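Local coordinates for protein angel homolog 2 (Homo sapiens, PDB 6RVZ) that probably binds mRNA 3'-untranslated regions and here holds magnesium with adenosine-2',3'-vanadate, which resembles a 2',3'-cyclic phosphate end, at residues Q104-D109 and G138-F143; G258-K263 and Q274-I279. All blocks are in the same frame, centred on the assembly; numbering follows the deposited sequence.

Contact 1 of 2, residues Q104-D109 and G138-F143; sequences QEVQED and GCAICF. With MG (magnesium ion), chain C; KL2 (adenosine-2',3'-vanadate), chain B.
Val106 and Gly138 form the antiparallel hydrogen-bonded pair of a G1 beta bulge, in one of the two sheets of a DNase I-like fold. Val106 N donates to Gly138 O over 3.0 Å, nearly straight at 166°. The return bond, Gly138 N to Val106 O, is also 3.0 Å but more bent; Tyr128 OH is a second partner of that oxygen. Glu105, first residue of the bulge, has the left-handed backbone (phi 56°) expected at that position, and it shares Gly138 with Val106. Val106 also packs by its side chain: CB lies 3.5 Å from Gly138 O, and CG2 leans along the strand to 4.3 Å from Ala140 CB.

At the bulge the chain turns its corner, and the Glu105 side chain leaves the 138-143 strand for the magnesium and vanadate site. From CB, a chi1 of -66° sets CG anti to the carbonyl carbon, and the chain runs on extended, flanked by Leu64 and His195, to a carboxylate whose oxygens have different tasks. OE1 accepts from water 1 at 2.7 Å and from Ser61 N. OE2 binds the magnesium ion at 2.1 Å and is steadied by Asn58 ND2; it also lies 2.7 Å from vanadate O3V, the two sharing the metal. O2' and O3V of the ligand and three waters complete the magnesium octahedron, with water 2 across the metal from OE2. Water 1 thus ties the carboxylate to the metal a second time.

Beyond the bulge, Gln107 precedes helix 108-121. Its OE1 accepts from Ser61 OG and Asp63 N, while NE2 reaches 3.0 Å to the syn lone pair of Asp109 OD1.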
ATOM      1  N   GLN A 104      -1.988   0.355   7.032  1.00 24.95           N
ATOM      2  CA  GLN A 104      -3.259  -0.173   6.556  1.00 25.04           C
ATOM      3  C   GLN A 104      -3.911  -0.983   7.679  1.00 25.29           C
ATOM      4  O   GLN A 104      -3.234  -1.395   8.621  1.00 25.37           O
ATOM      5  CB  GLN A 104      -3.052  -1.029   5.302  1.00 25.01           C
ATOM      6  CG  GLN A 104      -2.302  -0.311   4.184  1.00 24.89           C
ATOM      7  CD  GLN A 104      -0.802  -0.434   4.306  1.00 25.08           C
ATOM      8  OE1 GLN A 104      -0.275  -1.475   4.697  1.00 25.17           O
ATOM      9  NE2 GLN A 104      -0.098   0.633   3.965  1.00 24.41           N
ATOM     10  N   GLU A 105      -5.231  -1.198   7.556  1.00 25.46           N
ATOM     11  CA  GLU A 105      -6.051  -1.889   8.543  1.00 25.43           C
ATOM     12  C   GLU A 105      -5.923  -1.218   9.912  1.00 25.24           C
ATOM     13  O   GLU A 105      -5.779  -1.886  10.936  1.00 25.03           O
ATOM     14  CB  GLU A 105      -5.703  -3.377   8.619  1.00 25.50           C
ATOM     15  CG  GLU A 105      -6.029  -4.152   7.357  1.00 25.52           C
ATOM     16  CD  GLU A 105      -6.040  -5.661   7.536  1.00 25.40           C
ATOM     17  OE1 GLU A 105      -6.352  -6.125   8.651  1.00 24.99           O
ATOM     18  OE2 GLU A 105      -5.736  -6.369   6.559  1.00 25.47           O
ATOM     19  N   VAL A 106      -6.001   0.117   9.909  1.00 25.49           N
ATOM     20  CA  VAL A 106      -5.995   0.916  11.122  1.00 25.28           C
ATOM     21  C   VAL A 106      -7.442   1.062  11.591  1.00 25.32           C
ATOM     22  O   VAL A 106      -8.216   1.802  10.986  1.00 24.55           O
ATOM     23  CB  VAL A 106      -5.327   2.284  10.870  1.00 25.15           C
ATOM     24  CG1 VAL A 106      -5.378   3.182  12.097  1.00 24.90           C
ATOM     25  CG2 VAL A 106      -3.894   2.131  10.382  1.00 24.89           C
ATOM     26  N   GLN A 107      -7.793   0.335  12.662  1.00 25.85           N
ATOM     27  CA  GLN A 107      -9.156   0.287  13.170  1.00 26.73           C
ATOM     28  C   GLN A 107      -9.485   1.611  13.864  1.00 27.71           C
ATOM     29  O   GLN A 107      -8.686   2.108  14.653  1.00 27.98           O
ATOM     30  CB  GLN A 107      -9.299  -0.911  14.115  1.00 26.36           C
ATOM     31  CG  GLN A 107     -10.733  -1.369  14.324  1.00 26.29           C
ATOM     32  CD  GLN A 107     -10.778  -2.721  14.991  1.00 26.16           C
ATOM     33  OE1 GLN A 107     -10.408  -3.734  14.399  1.00 26.10           O
ATOM     34  NE2 GLN A 107     -11.228  -2.747  16.235  1.00 26.08           N
ATOM     35  N   GLU A 108     -10.671   2.166  13.570  1.00 29.36           N
ATOM     36  CA  GLU A 108     -11.039   3.515  13.983  1.00 30.56           C
ATOM     37  C   GLU A 108     -11.006   3.650  15.505  1.00 29.76           C
ATOM     38  O   GLU A 108     -10.371   4.563  16.026  1.00 29.99           O
ATOM     39  CB  GLU A 108     -12.427   3.892  13.452  1.00 32.30           C
ATOM     40  CG  GLU A 108     -12.975   5.188  14.040  1.00 33.59           C
ATOM     41  CD  GLU A 108     -14.385   5.549  13.602  1.00 36.04           C
ATOM     42  OE1 GLU A 108     -15.232   4.634  13.520  1.00 37.80           O
ATOM     43  OE2 GLU A 108     -14.634   6.745  13.340  1.00 38.47           O
ATOM     44  N   ASP A 109     -11.717   2.760  16.208  1.00 29.37           N
ATOM     45  CA  ASP A 109     -11.848   2.845  17.656  1.00 29.29           C
ATOM     46  C   ASP A 109     -10.466   2.767  18.305  1.00 29.26           C
ATOM     47  O   ASP A 109     -10.145   3.577  19.172  1.00 29.42           O
ATOM     48  CB  ASP A 109     -12.835   1.807  18.206  1.00 29.62           C
ATOM     49  CG  ASP A 109     -12.599   0.365  17.779  1.00 30.11           C
ATOM     50  OD1 ASP A 109     -11.523   0.076  17.219  1.00 29.60           O
ATOM     51  OD2 ASP A 109     -13.503  -0.463  18.014  1.00 31.16           O
ATOM     52  N   GLY A 138      -9.073   1.636   8.132  1.00 28.25           N
ATOM     53  CA  GLY A 138      -8.656   2.515   7.057  1.00 28.07           C
ATOM     54  C   GLY A 138      -7.141   2.640   6.947  1.00 27.56           C
ATOM     55  O   GLY A 138      -6.394   1.859   7.537  1.00 27.26           O
ATOM     56  N   CYS A 139      -6.727   3.640   6.160  1.00 27.87           N
ATOM     57  CA  CYS A 139      -5.332   3.976   5.945  1.00 28.00           C
ATOM     58  C   CYS A 139      -4.971   5.211   6.764  1.00 27.74           C
ATOM     59  O   CYS A 139      -5.781   6.123   6.924  1.00 27.49           O
ATOM     60  CB  CYS A 139      -5.058   4.268   4.475  1.00 28.87           C
ATOM     61  SG  CYS A 139      -5.342   2.850   3.385  1.00 30.11           S
ATOM     62  N   ALA A 140      -3.734   5.224   7.269  1.00 27.42           N
ATOM     63  CA  ALA A 140      -3.161   6.402   7.893  1.00 26.68           C
ATOM     64  C   ALA A 140      -1.825   6.705   7.223  1.00 26.28           C
ATOM     65  O   ALA A 140      -1.083   5.790   6.873  1.00 25.78           O
ATOM     66  CB  ALA A 140      -3.005   6.177   9.378  1.00 26.80           C
ATOM     67  N   ILE A 141      -1.566   7.997   6.992  1.00 26.23           N
ATOM     68  CA  ILE A 141      -0.236   8.475   6.657  1.00 26.25           C
ATOM     69  C   ILE A 141       0.207   9.394   7.791  1.00 26.56           C
ATOM     70  O   ILE A 141      -0.463  10.380   8.089  1.00 26.74           O
ATOM     71  CB  ILE A 141      -0.199   9.173   5.280  1.00 25.78           C
ATOM     72  CG1 ILE A 141      -0.713   8.260   4.162  1.00 25.78           C
ATOM     73  CG2 ILE A 141       1.205   9.682   4.984  1.00 25.66           C
ATOM     74  CD1 ILE A 141      -0.813   8.924   2.803  1.00 25.67           C
ATOM     75  N   CYS A 142       1.328   9.031   8.426  1.00 27.11           N
ATOM     76  CA  CYS A 142       1.902   9.788   9.523  1.00 27.26           C
ATOM     77  C   CYS A 142       3.313  10.230   9.138  1.00 27.44           C
ATOM     78  O   CYS A 142       4.010   9.522   8.414  1.00 27.73           O
ATOM     79  CB  CYS A 142       1.922   8.955  10.800  1.00 27.64           C
ATOM     80  SG  CYS A 142       0.361   8.091  11.125  1.00 28.35           S
ATOM     81  N   PHE A 143       3.717  11.413   9.610  1.00 27.53           N
ATOM     82  CA  PHE A 143       5.038  11.951   9.329  1.00 28.23           C
ATOM     83  C   PHE A 143       5.530  12.722  10.552  1.00 28.78           C
ATOM     84  O   PHE A 143       4.727  13.252  11.316  1.00 28.46           O
ATOM     85  CB  PHE A 143       5.009  12.832   8.074  1.00 28.30           C
ATOM     86  CG  PHE A 143       4.142  14.062   8.186  1.00 28.38           C
ATOM     87  CD1 PHE A 143       2.845  14.066   7.694  1.00 28.44           C
ATOM     88  CD2 PHE A 143       4.617  15.213   8.796  1.00 28.61           C
ATOM     89  CE1 PHE A 143       2.049  15.196   7.803  1.00 28.34           C
ATOM     90  CE2 PHE A 143       3.819  16.340   8.909  1.00 28.68           C
ATOM     91  CZ  PHE A 143       2.536  16.329   8.412  1.00 28.55           C
TER
HETATM   92 MG    MG C 602      -5.581  -8.504   6.358  1.00 25.58          MG
HETATM   93  O2V KL2 B 601      -4.997 -10.421   2.642  1.00 31.39           O
HETATM   94  V   KL2 B 601      -5.280  -8.610   3.368  1.00 30.83           V
HETATM   95  O2' KL2 B 601      -6.684  -9.306   4.593  1.00 30.56           O
HETATM   96  O1V KL2 B 601      -3.924  -7.792   1.987  1.00 30.38           O
HETATM   97  O3V KL2 B 601      -4.180  -7.942   5.025  1.00 30.45           O
HETATM   98  O3' KL2 B 601      -6.808  -7.514   2.697  1.00 30.68           O
HETATM   99  C3' KL2 B 601      -8.070  -7.929   3.224  1.00 31.15           C
HETATM  100  C2' KL2 B 601      -7.953  -9.248   3.963  1.00 31.41           C
HETATM  101  C4' KL2 B 601      -8.636  -7.018   4.296  1.00 31.30           C
HETATM  102  C5' KL2 B 601      -9.360  -5.819   3.690  1.00 31.21           C
HETATM  103  O5' KL2 B 601     -10.545  -6.249   3.009  1.00 30.46           O
HETATM  104  O4' KL2 B 601      -9.495  -7.864   5.087  1.00 31.30           O
HETATM  105  C1' KL2 B 601      -9.087  -9.241   4.970  1.00 31.64           C
HETATM  106  N1  KL2 B 601     -10.479 -14.035   3.469  1.00 32.75           N
HETATM  107  C2  KL2 B 601      -9.269 -13.597   3.857  1.00 32.62           C
HETATM  108  N3  KL2 B 601      -9.068 -12.320   4.221  1.00 31.80           N
HETATM  109  C4  KL2 B 601     -10.094 -11.436   4.196  1.00 32.07           C
HETATM  110  C5  KL2 B 601     -11.349 -11.867   3.792  1.00 32.32           C
HETATM  111  C6  KL2 B 601     -11.533 -13.193   3.425  1.00 32.56           C
HETATM  112  N6  KL2 B 601     -12.749 -13.637   3.028  1.00 32.62           N
HETATM  113  N7  KL2 B 601     -12.178 -10.813   3.849  1.00 32.49           N
HETATM  114  C8  KL2 B 601     -11.448  -9.768   4.281  1.00 32.15           C
HETATM  115  N9  KL2 B 601     -10.183 -10.134   4.490  1.00 31.97           N
HETATM  116  O   HOH W   1      -7.023  -8.606   7.718  1.00 24.63           O
HETATM  117  O   HOH W   2      -4.943 -10.481   6.597  1.00 19.42           O
HETATM  118  O   HOH W   3      -3.965  -7.979   7.712  1.00 20.07           O

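Contact 2 of 2, residues G258-K263 and Q274-I279; sequences GLPIGK and QRILSI
Leu259 and Leu277 run alongside one another with their branches facing the same direction, Leu259 CD2 3.9 Å from Leu277 CD1. Beside them Leu277 N donates to Leu259 O at 2.9 Å, and Ile261 N donates to Arg275 O at 3.2 Å. These two bonds flank Pro260 and Ile276, whose CA atoms are 4.3 Å apart, in the pattern of a non-hydrogen-bonded pair.

The dense side is built round Ile261. Its CG2 meets Leu277 CD2 at 3.9 Å where the two side chains cross at a slant, while CD1 sits over one face of the Arg275 guanidinium, shifted toward the rim and 3.9 Å from NH2. Arg275 CG stands between the backbone N and carbonyl carbon (chi1 68°), and the extended chain beyond it passes across the end of Ile261 until NH2 makes a salt bridge with Asp204. Leu277 continues inward onto Asp204 and Leu207 of helix 203-221. A potassium ion lies close to the Ile261 side chain.

A separate close fit joins Gln274 to buried Gly262: Gln274 OE1 accepts a weak, bent bond from Gly262 N at 3.0 Å, and its NE2 turns to Gln269 OE1. Gly262 lies in a turn closed by Lys263 N donating to Pro260 O.

Toward solvent the fit is thinner. Ile276 is exposed and touches mainly backbone, its CG2 3.6 Å from Gly258 CA; its CD1 barely meets the Pro260 ring.

With a single bridged pair and no regular strand on either side, this is an isolated beta bridge pinching the base of an irregular loop.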
ATOM      1  N   GLY A 258      -8.575  -9.434 -23.417  1.00 39.14           N
ATOM      2  CA  GLY A 258      -8.664 -10.880 -23.265  1.00 37.66           C
ATOM      3  C   GLY A 258      -8.198 -11.366 -21.892  1.00 36.40           C
ATOM      4  O   GLY A 258      -8.049 -12.566 -21.683  1.00 35.80           O
ATOM      5  N   LEU A 259      -7.992 -10.427 -20.958  1.00 34.46           N
ATOM      6  CA  LEU A 259      -7.476 -10.738 -19.636  1.00 32.99           C
ATOM      7  C   LEU A 259      -8.650 -11.048 -18.710  1.00 31.24           C
ATOM      8  O   LEU A 259      -9.494 -10.184 -18.491  1.00 30.35           O
ATOM      9  CB  LEU A 259      -6.672  -9.530 -19.136  1.00 33.01           C
ATOM     10  CG  LEU A 259      -6.018  -9.668 -17.758  1.00 33.27           C
ATOM     11  CD1 LEU A 259      -5.092 -10.874 -17.701  1.00 33.19           C
ATOM     12  CD2 LEU A 259      -5.255  -8.403 -17.392  1.00 33.07           C
ATOM     13  N   PRO A 260      -8.759 -12.278 -18.149  1.00 30.32           N
ATOM     14  CA  PRO A 260      -9.786 -12.570 -17.148  1.00 29.91           C
ATOM     15  C   PRO A 260      -9.642 -11.676 -15.919  1.00 29.31           C
ATOM     16  O   PRO A 260      -8.529 -11.344 -15.518  1.00 29.13           O
ATOM     17  CB  PRO A 260      -9.555 -14.042 -16.769  1.00 30.12           C
ATOM     18  CG  PRO A 260      -8.744 -14.615 -17.914  1.00 30.12           C
ATOM     19  CD  PRO A 260      -7.933 -13.456 -18.455  1.00 30.37           C
ATOM     20  N   ILE A 261     -10.779 -11.308 -15.318  1.00 29.20           N
ATOM     21  CA  ILE A 261     -10.809 -10.348 -14.226  1.00 29.17           C
ATOM     22  C   ILE A 261     -10.067 -10.901 -13.006  1.00 29.25           C
ATOM     23  O   ILE A 261      -9.491 -10.132 -12.242  1.00 29.09           O
ATOM     24  CB  ILE A 261     -12.260  -9.924 -13.901  1.00 28.91           C
ATOM     25  CG1 ILE A 261     -13.161 -11.103 -13.523  1.00 28.51           C
ATOM     26  CG2 ILE A 261     -12.849  -9.129 -15.057  1.00 28.71           C
ATOM     27  CD1 ILE A 261     -14.535 -10.678 -13.061  1.00 28.32           C
ATOM     28  N   GLY A 262     -10.070 -12.230 -12.829  1.00 29.17           N
ATOM     29  CA  GLY A 262      -9.404 -12.865 -11.700  1.00 29.07           C
ATOM     30  C   GLY A 262      -7.881 -12.898 -11.836  1.00 29.52           C
ATOM     31  O   GLY A 262      -7.182 -13.035 -10.837  1.00 30.20           O
ATOM     32  N   LYS A 263      -7.371 -12.765 -13.069  1.00 29.77           N
ATOM     33  CA  LYS A 263      -5.942 -12.850 -13.335  1.00 30.51           C
ATOM     34  C   LYS A 263      -5.220 -11.533 -13.037  1.00 29.04           C
ATOM     35  O   LYS A 263      -3.995 -11.521 -12.973  1.00 28.81           O
ATOM     36  CB  LYS A 263      -5.693 -13.236 -14.797  1.00 32.84           C
ATOM     37  CG  LYS A 263      -5.996 -14.687 -15.138  1.00 35.25           C
ATOM     38  CD  LYS A 263      -4.964 -15.328 -16.044  1.00 37.93           C
ATOM     39  CE  LYS A 263      -4.814 -16.814 -15.793  1.00 39.56           C
ATOM     40  NZ  LYS A 263      -3.960 -17.079 -14.612  1.00 41.43           N
ATOM     41  N   GLN A 274     -14.362 -17.291 -15.831  1.00 31.21           N
ATOM     42  CA  GLN A 274     -14.257 -15.873 -15.520  1.00 30.95           C
ATOM     43  C   GLN A 274     -14.449 -15.051 -16.792  1.00 30.72           C
ATOM     44  O   GLN A 274     -13.971 -15.427 -17.861  1.00 31.32           O
ATOM     45  CB  GLN A 274     -12.922 -15.567 -14.839  1.00 30.77           C
ATOM     46  CG  GLN A 274     -12.907 -15.926 -13.359  1.00 30.92           C
ATOM     47  CD  GLN A 274     -11.592 -15.590 -12.703  1.00 30.74           C
ATOM     48  OE1 GLN A 274     -10.673 -15.078 -13.337  1.00 31.11           O
ATOM     49  NE2 GLN A 274     -11.490 -15.893 -11.420  1.00 31.10           N
ATOM     50  N   ARG A 275     -15.149 -13.916 -16.666  1.00 30.26           N
ATOM     51  CA  ARG A 275     -15.373 -13.029 -17.795  1.00 30.50           C
ATOM     52  C   ARG A 275     -14.103 -12.213 -18.021  1.00 31.19           C
ATOM     53  O   ARG A 275     -13.281 -12.062 -17.119  1.00 30.20           O
ATOM     54  CB  ARG A 275     -16.629 -12.166 -17.600  1.00 29.89           C
ATOM     55  CG  ARG A 275     -16.553 -11.115 -16.501  1.00 29.20           C
ATOM     56  CD  ARG A 275     -17.895 -10.426 -16.288  1.00 28.48           C
ATOM     57  NE  ARG A 275     -17.882  -9.742 -15.006  1.00 28.03           N
ATOM     58  CZ  ARG A 275     -17.329  -8.555 -14.783  1.00 27.52           C
ATOM     59  NH1 ARG A 275     -16.780  -7.877 -15.778  1.00 27.60           N
ATOM     60  NH2 ARG A 275     -17.334  -8.048 -13.562  1.00 27.74           N
ATOM     61  N   ILE A 276     -13.957 -11.741 -19.262  1.00 32.73           N
ATOM     62  CA  ILE A 276     -12.793 -11.006 -19.731  1.00 34.21           C
ATOM     63  C   ILE A 276     -13.032  -9.523 -19.446  1.00 34.60           C
ATOM     64  O   ILE A 276     -14.177  -9.088 -19.364  1.00 34.79           O
ATOM     65  CB  ILE A 276     -12.570 -11.329 -21.228  1.00 35.41           C
ATOM     66  CG1 ILE A 276     -11.746 -12.607 -21.418  1.00 35.95           C
ATOM     67  CG2 ILE A 276     -11.952 -10.164 -21.987  1.00 36.37           C
ATOM     68  CD1 ILE A 276     -12.199 -13.780 -20.577  1.00 36.48           C
ATOM     69  N   LEU A 277     -11.948  -8.756 -19.268  1.00 35.50           N
ATOM     70  CA  LEU A 277     -12.047  -7.336 -18.959  1.00 36.34           C
ATOM     71  C   LEU A 277     -12.732  -6.593 -20.106  1.00 38.07           C
ATOM     72  O   LEU A 277     -12.427  -6.831 -21.275  1.00 37.71           O
ATOM     73  CB  LEU A 277     -10.648  -6.763 -18.703  1.00 35.09           C
ATOM     74  CG  LEU A 277     -10.135  -6.866 -17.268  1.00 34.56           C
ATOM     75  CD1 LEU A 277      -8.669  -6.469 -17.194  1.00 34.39           C
ATOM     76  CD2 LEU A 277     -10.963  -6.006 -16.323  1.00 34.58           C
ATOM     77  N   SER A 278     -13.658  -5.689 -19.748  1.00 39.90           N
ATOM     78  CA  SER A 278     -14.351  -4.840 -20.706  1.00 41.66           C
ATOM     79  C   SER A 278     -13.431  -3.715 -21.179  1.00 41.26           C
ATOM     80  O   SER A 278     -12.536  -3.293 -20.450  1.00 41.05           O
ATOM     81  CB  SER A 278     -15.623  -4.280 -20.111  1.00 42.65           C
ATOM     82  OG  SER A 278     -16.579  -5.308 -19.895  1.00 44.16           O
ATOM     83  N   ILE A 279     -13.680  -3.243 -22.409  1.00 40.85           N
ATOM     84  CA  ILE A 279     -12.997  -2.100 -22.997  1.00 40.24           C
ATOM     85  C   ILE A 279     -14.031  -0.988 -23.181  1.00 38.45           C
ATOM     86  O   ILE A 279     -14.918  -1.132 -24.018  1.00 38.99           O
ATOM     87  CB  ILE A 279     -12.360  -2.493 -24.346  1.00 41.09           C
ATOM     88  CG1 ILE A 279     -11.623  -3.835 -24.270  1.00 42.59           C
ATOM     89  CG2 ILE A 279     -11.460  -1.381 -24.870  1.00 41.43           C
ATOM     90  CD1 ILE A 279     -11.778  -4.696 -25.508  1.00 42.72           C
TER

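Overall arrangement
From the N terminus, the chain first reaches contact 1, which closes the excursion through helix 108-121 and strand 124-130 by pairing strand 100-107 with strand 137-144. Its second strand packs on strands 171-179 and 189-195 of the facing sheet. The chain then runs through helix 203-221, between parallel strands 189-195 and 231-236, before contact 2 closes a short irregular loop lying between strands 253-255 and 329-331 and sets it on that helix. The contacts follow in series, neither nested nor crossing. The centres of contacts 1 and 2 are about 32 Å apart, on opposite sides of the chain's centre. The nearest atoms of contacts 1 and 2 are about 19 Å apart; contact 1 reaches the magnesium site, contact 2 the periphery.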